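Local coordinates for Thiol:disulfide interchange protein DsbC (Haemophilus influenzae, PDB 1T3B) that probably transfers disulfide bonds to periplasmic proteins and rearranges wrongly paired ones, working as a homodimeric thioredoxin-family oxidoreductase and isomerase, at residues A[77-82]-A[138-143]; A[103-108]-A[148-153]; A[109-114]-A[200-205]; A[126-131]-A[166-171]. All coordinates share one frame; numbering follows the deposited sequence.

Interaction 1. Residues A[77-82]-A[138-143]; sequences EMIVYP and AIWTAK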
# COMPACT_ATOMS: atom_id res chain seq x y z
N GLU A 77 16.08 -28.04 2.26
CA GLU A 77 17.21 -27.11 2.20
C GLU A 77 17.47 -26.61 3.60
O GLU A 77 18.52 -26.03 3.90
CB GLU A 77 16.87 -25.95 1.26
CG GLU A 77 16.96 -26.33 -0.20
CD GLU A 77 16.44 -25.27 -1.13
OE1 GLU A 77 16.78 -24.09 -0.94
OE2 GLU A 77 15.70 -25.62 -2.07
N MET A 78 16.48 -26.85 4.45
CA MET A 78 16.54 -26.46 5.85
C MET A 78 17.46 -27.41 6.59
O MET A 78 17.53 -28.58 6.27
CB MET A 78 15.14 -26.51 6.45
CG MET A 78 14.23 -25.44 5.89
SD MET A 78 12.51 -25.70 6.31
CE MET A 78 11.76 -24.93 4.93
N ILE A 79 18.17 -26.87 7.58
CA ILE A 79 19.07 -27.67 8.39
C ILE A 79 18.29 -28.01 9.66
O ILE A 79 18.28 -27.25 10.61
CB ILE A 79 20.35 -26.90 8.70
CG1 ILE A 79 21.00 -26.47 7.38
CG2 ILE A 79 21.28 -27.77 9.53
CD1 ILE A 79 22.43 -25.98 7.49
N VAL A 80 17.64 -29.17 9.66
CA VAL A 80 16.79 -29.61 10.76
C VAL A 80 17.44 -30.26 11.98
O VAL A 80 18.42 -30.98 11.87
CB VAL A 80 15.71 -30.59 10.24
CG1 VAL A 80 14.59 -30.73 11.25
CG2 VAL A 80 15.20 -30.12 8.91
N TYR A 81 16.85 -29.99 13.13
CA TYR A 81 17.27 -30.52 14.42
C TYR A 81 15.99 -31.01 15.10
O TYR A 81 15.53 -30.39 16.05
CB TYR A 81 17.91 -29.41 15.27
CG TYR A 81 19.25 -28.94 14.79
CD1 TYR A 81 20.42 -29.52 15.25
CD2 TYR A 81 19.36 -27.91 13.86
CE1 TYR A 81 21.66 -29.10 14.80
CE2 TYR A 81 20.59 -27.49 13.41
CZ TYR A 81 21.74 -28.09 13.88
OH TYR A 81 22.97 -27.67 13.44
N PRO A 82 15.42 -32.14 14.64
CA PRO A 82 14.18 -32.73 15.17
C PRO A 82 14.21 -32.96 16.67
O PRO A 82 15.27 -32.99 17.28
CB PRO A 82 14.08 -34.05 14.41
CG PRO A 82 14.92 -33.84 13.17
CD PRO A 82 16.08 -33.07 13.71
N ALA A 138 28.20 -22.54 1.47
CA ALA A 138 28.96 -23.77 1.62
C ALA A 138 28.27 -24.63 2.66
O ALA A 138 27.99 -25.81 2.41
CB ALA A 138 30.37 -23.45 2.06
N ILE A 139 27.97 -24.06 3.81
CA ILE A 139 27.34 -24.81 4.89
C ILE A 139 25.99 -25.40 4.53
O ILE A 139 25.73 -26.55 4.84
CB ILE A 139 27.13 -23.93 6.14
CG1 ILE A 139 28.48 -23.49 6.70
CG2 ILE A 139 26.37 -24.70 7.19
CD1 ILE A 139 28.36 -22.47 7.81
N TRP A 140 25.14 -24.62 3.88
CA TRP A 140 23.80 -25.06 3.53
C TRP A 140 23.71 -26.10 2.43
O TRP A 140 22.69 -26.80 2.30
CB TRP A 140 22.94 -23.84 3.17
CG TRP A 140 21.96 -23.48 4.24
CD1 TRP A 140 20.64 -23.85 4.30
CD2 TRP A 140 22.24 -22.76 5.44
NE1 TRP A 140 20.09 -23.40 5.48
CE2 TRP A 140 21.05 -22.74 6.20
CE3 TRP A 140 23.38 -22.14 5.95
CZ2 TRP A 140 20.97 -22.12 7.44
CZ3 TRP A 140 23.30 -21.53 7.17
CH2 TRP A 140 22.11 -21.52 7.91
N THR A 141 24.77 -26.21 1.63
CA THR A 141 24.83 -27.15 0.51
C THR A 141 25.84 -28.28 0.72
O THR A 141 26.01 -29.13 -0.15
CB THR A 141 25.19 -26.44 -0.80
OG1 THR A 141 26.44 -25.76 -0.63
CG2 THR A 141 24.12 -25.45 -1.20
N ALA A 142 26.48 -28.28 1.88
CA ALA A 142 27.49 -29.29 2.22
C ALA A 142 26.94 -30.72 2.12
O ALA A 142 25.80 -30.91 1.74
CB ALA A 142 27.99 -29.02 3.62
N LYS A 143 27.76 -31.72 2.45
CA LYS A 143 27.31 -33.11 2.37
C LYS A 143 26.44 -33.52 3.55
O LYS A 143 25.64 -34.45 3.45
CB LYS A 143 28.51 -34.06 2.24
CG LYS A 143 28.63 -34.68 0.85
CD LYS A 143 29.73 -35.76 0.76
CE LYS A 143 29.60 -36.79 1.87
NZ LYS A 143 28.21 -37.28 2.02

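Interaction 2. Residues A[103-108]-A[148-153]; sequences LLHQQL and ALNEAE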
# COMPACT_ATOMS: atom_id res chain seq x y z
N LEU A 103 23.46 -18.24 20.44
CA LEU A 103 22.86 -18.63 21.72
C LEU A 103 21.68 -19.57 21.51
O LEU A 103 21.59 -20.61 22.15
CB LEU A 103 22.39 -17.38 22.48
CG LEU A 103 21.90 -17.60 23.91
CD1 LEU A 103 23.05 -18.12 24.75
CD2 LEU A 103 21.36 -16.29 24.49
N LEU A 104 20.79 -19.21 20.60
CA LEU A 104 19.64 -20.04 20.30
C LEU A 104 20.12 -21.44 19.92
O LEU A 104 19.55 -22.45 20.33
CB LEU A 104 18.83 -19.40 19.16
CG LEU A 104 18.03 -20.13 18.08
CD1 LEU A 104 17.40 -21.41 18.56
CD2 LEU A 104 16.95 -19.17 17.60
N HIS A 105 21.21 -21.50 19.17
CA HIS A 105 21.76 -22.76 18.73
C HIS A 105 22.29 -23.60 19.89
O HIS A 105 22.12 -24.83 19.92
CB HIS A 105 22.88 -22.50 17.72
CG HIS A 105 23.23 -23.70 16.90
ND1 HIS A 105 23.93 -24.77 17.41
CD2 HIS A 105 22.96 -24.01 15.61
CE1 HIS A 105 24.07 -25.69 16.47
NE2 HIS A 105 23.49 -25.25 15.37
N GLN A 106 22.93 -22.95 20.85
CA GLN A 106 23.47 -23.67 22.00
C GLN A 106 22.38 -24.30 22.84
O GLN A 106 22.67 -24.95 23.83
CB GLN A 106 24.28 -22.73 22.88
CG GLN A 106 25.59 -22.28 22.28
CD GLN A 106 26.43 -21.51 23.27
OE1 GLN A 106 26.05 -20.44 23.74
NE2 GLN A 106 27.60 -22.06 23.60
N GLN A 107 21.14 -24.13 22.43
CA GLN A 107 20.03 -24.68 23.20
C GLN A 107 19.08 -25.55 22.40
O GLN A 107 17.93 -25.73 22.80
CB GLN A 107 19.25 -23.54 23.84
CG GLN A 107 20.13 -22.65 24.70
CD GLN A 107 19.44 -21.40 25.15
OE1 GLN A 107 18.36 -21.45 25.72
NE2 GLN A 107 20.06 -20.25 24.92
N LEU A 108 19.56 -26.09 21.29
CA LEU A 108 18.71 -26.95 20.49
C LEU A 108 18.21 -28.08 21.37
O LEU A 108 17.06 -28.50 21.27
CB LEU A 108 19.48 -27.52 19.29
CG LEU A 108 19.60 -26.74 17.98
CD1 LEU A 108 18.32 -25.99 17.72
CD2 LEU A 108 20.74 -25.79 18.06
N ALA A 148 28.29 -29.36 9.20
CA ALA A 148 28.86 -28.12 8.70
C ALA A 148 28.47 -26.94 9.56
O ALA A 148 29.32 -26.12 9.92
CB ALA A 148 28.41 -27.89 7.28
N LEU A 149 27.18 -26.87 9.89
CA LEU A 149 26.64 -25.80 10.71
C LEU A 149 27.09 -25.93 12.16
O LEU A 149 27.49 -24.94 12.77
CB LEU A 149 25.11 -25.77 10.66
CG LEU A 149 24.43 -24.70 11.53
CD1 LEU A 149 24.84 -23.34 10.99
CD2 LEU A 149 22.90 -24.85 11.55
N ASN A 150 27.00 -27.13 12.71
CA ASN A 150 27.42 -27.32 14.09
C ASN A 150 28.84 -26.81 14.25
O ASN A 150 29.16 -26.13 15.24
CB ASN A 150 27.33 -28.79 14.51
CG ASN A 150 25.90 -29.23 14.77
OD1 ASN A 150 25.02 -28.42 15.08
ND2 ASN A 150 25.66 -30.52 14.68
N GLU A 151 29.69 -27.09 13.26
CA GLU A 151 31.08 -26.66 13.28
C GLU A 151 31.27 -25.16 13.07
O GLU A 151 32.13 -24.54 13.68
CB GLU A 151 31.88 -27.44 12.26
CG GLU A 151 32.16 -28.87 12.72
CD GLU A 151 33.11 -28.93 13.91
OE1 GLU A 151 34.31 -28.61 13.72
OE2 GLU A 151 32.67 -29.29 15.02
N ALA A 152 30.47 -24.57 12.19
CA ALA A 152 30.55 -23.14 11.96
C ALA A 152 30.23 -22.42 13.27
O ALA A 152 30.83 -21.40 13.61
CB ALA A 152 29.56 -22.73 10.89
N GLU A 153 29.28 -22.97 14.02
CA GLU A 153 28.90 -22.35 15.28
C GLU A 153 29.96 -22.50 16.35
O GLU A 153 29.99 -21.74 17.32
CB GLU A 153 27.58 -22.94 15.77
CG GLU A 153 26.41 -22.54 14.92
CD GLU A 153 26.16 -21.04 14.95
OE1 GLU A 153 26.06 -20.46 16.05
OE2 GLU A 153 26.04 -20.42 13.87

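Interaction 3. Residues A[109-114]-A[200-205]; sequences KEYNDL and ADLLRA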
# COMPACT_ATOMS: atom_id res chain seq x y z
N LYS A 109 19.09 -28.59 22.24
CA LYS A 109 18.71 -29.68 23.15
C LYS A 109 17.48 -29.28 23.95
O LYS A 109 16.54 -30.06 24.06
CB LYS A 109 19.87 -30.03 24.08
N GLU A 110 17.48 -28.06 24.49
CA GLU A 110 16.36 -27.54 25.26
C GLU A 110 15.12 -27.38 24.39
O GLU A 110 14.06 -27.87 24.73
CB GLU A 110 16.71 -26.20 25.90
CG GLU A 110 17.65 -26.26 27.09
CD GLU A 110 19.06 -26.69 26.72
OE1 GLU A 110 19.22 -27.84 26.25
OE2 GLU A 110 20.00 -25.88 26.90
N TYR A 111 15.25 -26.69 23.25
CA TYR A 111 14.09 -26.53 22.37
C TYR A 111 13.59 -27.91 21.98
O TYR A 111 12.39 -28.17 21.96
CB TYR A 111 14.43 -25.75 21.09
CG TYR A 111 14.81 -24.31 21.29
CD1 TYR A 111 16.15 -23.92 21.34
CD2 TYR A 111 13.83 -23.33 21.45
CE1 TYR A 111 16.50 -22.61 21.55
CE2 TYR A 111 14.17 -22.01 21.66
CZ TYR A 111 15.51 -21.65 21.71
OH TYR A 111 15.87 -20.35 21.96
N ASN A 112 14.54 -28.79 21.65
CA ASN A 112 14.21 -30.15 21.26
C ASN A 112 13.46 -30.84 22.38
O ASN A 112 12.44 -31.49 22.14
CB ASN A 112 15.48 -30.94 20.95
CG ASN A 112 15.84 -30.91 19.48
OD1 ASN A 112 14.96 -30.77 18.63
ND2 ASN A 112 17.12 -31.05 19.18
N ASP A 113 13.96 -30.66 23.60
CA ASP A 113 13.35 -31.28 24.76
C ASP A 113 12.04 -30.65 25.20
O ASP A 113 11.43 -31.12 26.14
CB ASP A 113 14.33 -31.32 25.93
CG ASP A 113 15.38 -32.41 25.78
OD1 ASP A 113 15.02 -33.51 25.30
OD2 ASP A 113 16.56 -32.17 26.14
N LEU A 114 11.61 -29.59 24.53
CA LEU A 114 10.32 -28.97 24.86
C LEU A 114 9.37 -29.36 23.74
O LEU A 114 8.26 -28.86 23.66
CB LEU A 114 10.42 -27.44 24.92
CG LEU A 114 10.74 -26.75 26.26
CD1 LEU A 114 10.99 -25.26 26.02
CD2 LEU A 114 9.59 -26.94 27.24
N ALA A 200 11.70 -22.05 26.88
CA ALA A 200 10.41 -21.86 27.54
C ALA A 200 9.54 -20.83 26.81
O ALA A 200 8.49 -21.18 26.27
CB ALA A 200 10.63 -21.42 28.98
N ASP A 201 9.99 -19.58 26.81
CA ASP A 201 9.26 -18.50 26.16
C ASP A 201 8.81 -18.88 24.76
O ASP A 201 7.66 -18.63 24.38
CB ASP A 201 10.12 -17.23 26.12
CG ASP A 201 10.53 -16.76 27.49
OD1 ASP A 201 11.15 -17.55 28.24
OD2 ASP A 201 10.24 -15.60 27.83
N LEU A 202 9.70 -19.49 23.98
CA LEU A 202 9.33 -19.88 22.62
C LEU A 202 8.14 -20.84 22.65
O LEU A 202 7.31 -20.84 21.75
CB LEU A 202 10.51 -20.54 21.91
CG LEU A 202 10.17 -21.14 20.54
CD1 LEU A 202 9.59 -20.08 19.62
CD2 LEU A 202 11.41 -21.75 19.92
N LEU A 203 8.06 -21.66 23.70
CA LEU A 203 6.97 -22.62 23.83
C LEU A 203 5.62 -21.91 24.01
O LEU A 203 4.71 -22.08 23.19
CB LEU A 203 7.24 -23.56 25.01
CG LEU A 203 6.24 -24.70 25.22
CD1 LEU A 203 6.23 -25.63 24.01
CD2 LEU A 203 6.60 -25.46 26.50
N ARG A 204 5.50 -21.12 25.07
CA ARG A 204 4.27 -20.38 25.33
C ARG A 204 3.82 -19.66 24.06
O ARG A 204 2.76 -19.93 23.52
CB ARG A 204 4.48 -19.36 26.43
CG ARG A 204 4.74 -19.96 27.79
CD ARG A 204 5.22 -18.88 28.73
NE ARG A 204 6.53 -19.18 29.29
CZ ARG A 204 7.43 -18.25 29.60
NH1 ARG A 204 7.15 -16.97 29.39
NH2 ARG A 204 8.60 -18.59 30.13
N ALA A 205 4.65 -18.73 23.60
CA ALA A 205 4.36 -17.96 22.39
C ALA A 205 3.68 -18.82 21.32
O ALA A 205 2.80 -18.34 20.59
CB ALA A 205 5.65 -17.37 21.84

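Interaction 4. Residues A[126-131]-A[166-171]; sequences AGMNNQ and IVKKHY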
# COMPACT_ATOMS: atom_id res chain seq x y z
N ALA A 126 24.42 -8.98 6.03
CA ALA A 126 25.31 -8.09 5.28
C ALA A 126 25.34 -8.48 3.79
O ALA A 126 26.40 -8.59 3.17
CB ALA A 126 26.73 -8.15 5.87
N GLY A 127 24.15 -8.70 3.23
CA GLY A 127 24.05 -9.08 1.83
C GLY A 127 24.81 -10.34 1.44
O GLY A 127 25.53 -10.92 2.25
N MET A 128 24.66 -10.73 0.17
CA MET A 128 25.31 -11.93 -0.37
C MET A 128 26.69 -11.61 -0.92
O MET A 128 27.22 -12.36 -1.73
CB MET A 128 24.47 -12.50 -1.51
CG MET A 128 22.98 -12.33 -1.36
SD MET A 128 22.32 -13.36 -0.06
CE MET A 128 22.70 -14.92 -0.71
N ASN A 129 27.27 -10.51 -0.47
CA ASN A 129 28.56 -10.15 -1.02
C ASN A 129 29.72 -10.10 -0.05
O ASN A 129 30.34 -9.05 0.13
CB ASN A 129 28.44 -8.82 -1.76
CG ASN A 129 29.65 -8.51 -2.60
OD1 ASN A 129 30.10 -9.35 -3.38
ND2 ASN A 129 30.18 -7.31 -2.45
N ASN A 130 30.04 -11.23 0.57
CA ASN A 130 31.16 -11.28 1.50
C ASN A 130 31.48 -12.70 1.94
O ASN A 130 30.66 -13.60 1.82
CB ASN A 130 30.91 -10.39 2.72
CG ASN A 130 29.65 -10.76 3.47
OD1 ASN A 130 28.55 -10.79 2.91
ND2 ASN A 130 29.81 -11.03 4.76
N GLN A 131 32.71 -12.88 2.42
CA GLN A 131 33.20 -14.16 2.88
C GLN A 131 32.12 -14.91 3.66
O GLN A 131 31.91 -16.12 3.48
CB GLN A 131 34.43 -13.93 3.75
CG GLN A 131 35.31 -15.15 3.95
CD GLN A 131 36.40 -14.93 5.00
OE1 GLN A 131 36.11 -14.74 6.19
NE2 GLN A 131 37.65 -14.93 4.56
N ILE A 166 21.38 -20.54 -2.79
CA ILE A 166 20.28 -21.06 -1.98
C ILE A 166 20.09 -20.14 -0.79
O ILE A 166 18.98 -19.96 -0.30
CB ILE A 166 20.57 -22.49 -1.48
CG1 ILE A 166 20.58 -23.46 -2.66
CG2 ILE A 166 19.53 -22.93 -0.46
CD1 ILE A 166 20.88 -24.89 -2.26
N VAL A 167 21.20 -19.59 -0.31
CA VAL A 167 21.14 -18.68 0.81
C VAL A 167 20.42 -17.44 0.32
O VAL A 167 19.69 -16.79 1.06
CB VAL A 167 22.55 -18.32 1.33
CG1 VAL A 167 23.09 -19.45 2.18
CG2 VAL A 167 23.48 -18.06 0.17
N LYS A 168 20.60 -17.15 -0.96
CA LYS A 168 19.95 -16.01 -1.58
C LYS A 168 18.45 -16.25 -1.62
O LYS A 168 17.67 -15.38 -1.24
CB LYS A 168 20.50 -15.80 -2.99
CG LYS A 168 20.12 -14.49 -3.65
CD LYS A 168 20.91 -14.30 -4.95
CE LYS A 168 20.37 -13.13 -5.74
NZ LYS A 168 18.91 -13.29 -6.02
N LYS A 169 18.05 -17.44 -2.06
CA LYS A 169 16.63 -17.75 -2.12
C LYS A 169 16.02 -17.69 -0.72
O LYS A 169 14.90 -17.24 -0.55
CB LYS A 169 16.41 -19.13 -2.75
CG LYS A 169 14.95 -19.55 -2.83
CD LYS A 169 14.77 -20.77 -3.72
CE LYS A 169 15.49 -22.00 -3.18
NZ LYS A 169 15.44 -23.14 -4.15
N HIS A 170 16.78 -18.14 0.28
CA HIS A 170 16.30 -18.10 1.66
C HIS A 170 16.21 -16.67 2.14
O HIS A 170 15.30 -16.30 2.89
CB HIS A 170 17.25 -18.88 2.58
CG HIS A 170 17.22 -20.36 2.37
ND1 HIS A 170 18.07 -21.22 3.02
CD2 HIS A 170 16.42 -21.13 1.60
CE1 HIS A 170 17.79 -22.46 2.67
NE2 HIS A 170 16.79 -22.44 1.80
N TYR A 171 17.16 -15.86 1.72
CA TYR A 171 17.20 -14.46 2.09
C TYR A 171 15.95 -13.73 1.59
O TYR A 171 15.20 -13.15 2.36
CB TYR A 171 18.43 -13.82 1.48
CG TYR A 171 18.63 -12.41 1.92
CD1 TYR A 171 19.38 -12.12 3.05
CD2 TYR A 171 18.08 -11.36 1.20
CE1 TYR A 171 19.58 -10.81 3.45
CE2 TYR A 171 18.27 -10.05 1.59
CZ TYR A 171 19.02 -9.77 2.71
OH TYR A 171 19.22 -8.47 3.11

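Interaction 1. Residues A[77-82]-A[138-143]
Ile79 drives its CG1-CD1 arm against the flat indole of Trp140, and this is where the contact is tight. Ile79 CD1 sits 3.8 Å from the centroid of the five-membered ring of Trp140, only 13° off the ring normal: a CH-pi contact made squarely over one face. The arm is extended (chi2 -166°), laying the end methyl over the ring, where Ile79 CD1 is also 4.2 Å from Ile139 CG2. A branched aliphatic chain suits this buried spot because it can press on a wide aromatic face without bringing in a polar group. Strand 79-81 is an outermost strand of the mixed sheet of the thioredoxin-like fold, pairing antiparallel with strand 116-122, while Trp140 comes from the C-terminal part of helix 131-141. At the indole edge the fit is polar: Glu77 O lies near the ring plane, 3.1 Å from Trp140 CD1, but its angle to NE1 is too poor for a hydrogen bond. Toward the more open side, the partly exposed Glu77 turns its carboxylate to helix 166-177, with OE2 in a salt bridge to Lys169 and OE1 in a weak hydrogen bond to His170.

Interaction 2. Residues A[103-108]-A[148-153]
His105 and Glu153 meet face to chain: the CG methylene of Glu153 stands 3.9 Å from the centroid of the His105 imidazole and 11° off its normal, a CH-pi contact over the middle of one face. The ring of His105 points out from the end of helix 99-105 toward helix 145-153, its CG placed opposite the backbone N (chi1 -163°), and this residue gives up more area to the contact than any other here. Glu153 is bent at chi2; CG lies on the imidazole, and the carboxylate runs on at a shallow angle to the ring plane. Glu153 OE1 is hydrogen-bonded to His102 ND1 and stays 5.0 Å from His105 ND1. Asn150, the third main participant, comes to the ring from its edge. Asn150 OD1 lies in the imidazole plane, 3.2 Å from His105 CE1, and the amide stands nearly upright to the ring, the planes 82° apart. Asn150 OD1 and His105 NE2 share one hydrogen-bonding partner, the hydroxyl of Tyr81. A histidine fits here because it offers both a flat face for packing and a ring nitrogen for Tyr81. The contact thus fastens the helix that begins within the redox-active Cys98-Cys101 motif to helix 145-153, with strand 79-81 supplying Tyr81 and helix 131-141 packing through Ile139 against Leu149.

Interaction 3. Residues A[109-114]-A[200-205]
Ala200 O is gripped twice from within its own helix, weakly by Leu203 N at 2.6 Å and again by Arg204 N at 3.2 Å. The amide side of Ala200 faces the other segment, Ala200 N lying 3.4 Å from Leu114 CD1. At the C-terminal end of 109-114, Leu114 sends its two methyls apart. CD1 lies by the backbone of Ala200, and Leu114 CD2 meets Leu203 CD2 at 3.4 Å, the two leucines at a slant. Leu203 holds CG opposite its backbone N (chi1 -176°), which directs its fork at Leu114. Leucine suits position 114 because its fork can touch two places on a neighbouring helix at once. Helix 108-113, which continues from the CxxC helix 99-105 after a turn, and the C-terminal helix 199-208 lie on the same side of the sheet, as the corresponding helices do in thioredoxin, with Ile116 of strand 116-122 touching Leu202 and Leu203. One turn back, Tyr111 crosses Leu202 at about a right angle. Leu202 CD2 approaches the ring obliquely, 3.3 Å from Tyr111 CD2, with Leu202 CB in the ring plane. Tyrosine pairs an apolar ring with a hydroxyl hydrogen-bonded to Leu197 O, just ahead of helix 199-208.

Interaction 4. Residues A[126-131]-A[166-171]
Met128 reaches from its loop onto the first turns of helix 166-177, and its end methyl does most of the touching. The methyl is pressed against the Lys168 backbone, with Met128 CE 3.1 Å from Lys168 N. Met128 CE also lies 3.4 Å from Val167 CG2 and 3.3 Å from Lys168 CB, and Pro164 touches the same methionine. Met128 SD is 4.2 Å from Tyr171 CB and 4.8 Å from the centroid of the Tyr171 ring, an oblique Met-aromatic contact 31° off the normal. Two bends in the methionine, chi2 -70° and chi3 -63°, fold the thioether against Lys168, with CE also on Val167 and SD also beside Tyr171. An unbranched, flexible chain suits such an uneven patch. Val167, Lys168 and Tyr171 form one side of the helix, the bond from Tyr171 N to Val167 O (2.8 Å) setting the outer two a turn apart. In the thioredoxin-like fold this helix follows the inserted helices 131-141 and 145-153, and the loop ending at Asn130, the N-cap of helix 131-141, leads into that insertion. Behind the first shell, Tyr171 stacks on Phe123, and Val167 packs on Met136 and Ala122. Glu137 OE2 accepts a hydrogen bond from Ile166 N and a weak one from Val167 N, fixing the beginning of the helix. Lys168 lends Met128 its aliphatic base while NZ reaches Glu172 in a salt bridge.

Following the chain from the N terminus, interaction 1 opens at the edge strand 79-81 and closes its loop near the end of helix 131-141, tying that strand to the inserted helix. Interaction 2 opens next, after the redox-active cysteines, and joins the CxxC helix to helix 145-153. Interaction 3 begins directly behind it and closes last, linking helix 108-113 to the C-terminal helix 199-208. Interaction 4 starts beyond strand 116-122 and ties the loop before helix 131-141 to helix 166-177, nested within the long loop of interaction 3. Interaction 1 crosses the other three, and interaction 2 also crosses 3 and 4. Interactions 3 and 4 lie about 28 Å apart, centre to centre.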